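Local coordinates for synaptonemal complex protein 2 (Mus musculus, PDB 5IWZ) that is a major component of the axial and lateral elements of synaptonemal complexes in meiosis, needed for chromosome synapsis and for inserting SYCP3, at residues Thr68-Leu73 / Met126-Asp131. Numbering follows the deposited sequence.
Sequences TVSSIL and MNMIED
The carboxylate of Asp131 receives the hydroxyl of Ser70 at its rim: OG donates to OD2 (2.8 Å), which accepts through its anti lone pair, away from OD1. One face lies under the backbone carbonyl of Asn127, whose O sits 3.0 Å from Asp131 OD2. On the other side of the plane Leu73 arrives, though its CB meets Asp131 CB (4.2 Å) rather than the carboxylate. Both helices, 66-79 and 123-141, belong to the N-terminal armadillo-repeat-like domain of this much longer protein, where they pack side by side and run nearly parallel, their segment axes 8.8 Å apart and inclined by 22°; the small side chain of Ser70 lets the backbones approach at Met128.

Ser70 OG is only 3.1 Å from Met128 CA. With Asp131 CG set beside its own backbone N (chi1 -66°), OD2 faces that hydroxyl; the same turn brings it against Asn127 O, an acceptor like itself, so the serine proton probably offsets some repulsion. Were Asp131 an alanine, the Ser70 hydroxyl would probably lose its acceptor and be left free to turn.

Deeper in, the seam is apolar. Met128 extends with CG anti to the backbone N (chi1 -179°) and bends only at chi3, laying its sulfur across Val69, where SD is 3.8 Å from CG1. Val69 also packs on Glu60 and Leu61 of helix 49-63, and Met128 on Ile66. Beyond Asp131, a water donates to Asp131 O at 2.9 Å and, weakly, to Leu73 O at 3.3 Å.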
# COMPACT_ATOMS: atom_id res chain seq x y z
N THR A 68 8.20 18.48 0.00
CA THR A 68 8.36 19.21 1.25
C THR A 68 7.32 18.80 2.30
O THR A 68 7.65 18.76 3.49
CB THR A 68 8.36 20.72 1.00
OG1 THR A 68 7.02 21.21 0.89
CG2 THR A 68 9.15 21.03 -0.26
N VAL A 69 6.09 18.45 1.89
CA VAL A 69 5.14 17.87 2.87
C VAL A 69 5.74 16.62 3.51
O VAL A 69 5.68 16.45 4.74
CB VAL A 69 3.78 17.58 2.21
CG1 VAL A 69 2.85 16.80 3.16
CG2 VAL A 69 3.09 18.90 1.80
N SER A 70 6.33 15.74 2.69
CA SER A 70 7.01 14.55 3.20
C SER A 70 8.03 14.89 4.27
O SER A 70 8.09 14.23 5.31
CB SER A 70 7.72 13.80 2.05
OG SER A 70 6.84 12.95 1.33
N SER A 71 8.87 15.90 4.01
CA SER A 71 9.92 16.23 4.97
C SER A 71 9.33 16.68 6.30
O SER A 71 9.86 16.36 7.37
CB SER A 71 10.87 17.29 4.39
OG SER A 71 10.29 18.59 4.35
N ILE A 72 8.20 17.41 6.27
CA ILE A 72 7.57 17.81 7.52
C ILE A 72 7.02 16.60 8.26
O ILE A 72 7.23 16.44 9.47
CB ILE A 72 6.46 18.85 7.27
CG1 ILE A 72 7.03 20.12 6.62
CG2 ILE A 72 5.79 19.20 8.57
CD1 ILE A 72 6.00 20.91 5.77
N LEU A 73 6.29 15.73 7.55
CA LEU A 73 5.67 14.57 8.20
C LEU A 73 6.72 13.67 8.84
O LEU A 73 6.51 13.12 9.92
CB LEU A 73 4.84 13.78 7.19
CG LEU A 73 3.62 14.50 6.65
CD1 LEU A 73 3.12 13.78 5.40
CD2 LEU A 73 2.52 14.53 7.71
N MET A 126 3.50 9.09 -3.88
CA MET A 126 3.52 7.79 -3.22
C MET A 126 4.23 7.88 -1.88
O MET A 126 3.72 7.41 -0.85
CB MET A 126 4.21 6.77 -4.13
CG MET A 126 4.45 5.41 -3.51
SD MET A 126 2.91 4.52 -3.19
CE MET A 126 2.87 4.53 -1.41
N ASN A 127 5.42 8.48 -1.87
CA ASN A 127 6.18 8.62 -0.63
C ASN A 127 5.45 9.51 0.37
O ASN A 127 5.48 9.25 1.57
CB ASN A 127 7.57 9.18 -0.93
CG ASN A 127 8.38 8.30 -1.88
OD1 ASN A 127 8.20 7.08 -1.92
ND2 ASN A 127 9.29 8.92 -2.63
N MET A 128 4.80 10.56 -0.12
CA MET A 128 4.13 11.50 0.78
C MET A 128 3.02 10.81 1.55
O MET A 128 2.90 10.97 2.77
CB MET A 128 3.58 12.70 -0.00
CG MET A 128 2.87 13.74 0.90
SD MET A 128 2.00 15.00 -0.04
CE MET A 128 0.38 14.27 -0.30
N ILE A 129 2.20 10.02 0.85
CA ILE A 129 1.10 9.30 1.49
C ILE A 129 1.63 8.22 2.43
O ILE A 129 1.06 7.96 3.50
CB ILE A 129 0.18 8.71 0.41
CG1 ILE A 129 -0.63 9.83 -0.26
CG2 ILE A 129 -0.73 7.63 0.98
CD1 ILE A 129 -1.39 10.69 0.73
N GLU A 130 2.70 7.54 2.02
CA GLU A 130 3.33 6.58 2.91
C GLU A 130 3.84 7.27 4.17
O GLU A 130 3.65 6.77 5.29
CB GLU A 130 4.47 5.89 2.16
CG GLU A 130 5.09 4.73 2.87
CD GLU A 130 6.34 4.25 2.14
OE1 GLU A 130 6.48 4.56 0.92
OE2 GLU A 130 7.17 3.59 2.79
N ASP A 131 4.47 8.45 4.02
CA ASP A 131 4.91 9.21 5.19
C ASP A 131 3.73 9.62 6.07
O ASP A 131 3.84 9.64 7.31
CB ASP A 131 5.67 10.46 4.74
CG ASP A 131 6.98 10.12 4.05
OD1 ASP A 131 7.57 9.05 4.38
OD2 ASP A 131 7.41 10.91 3.18
O HOH W 1 6.25 9.98 8.82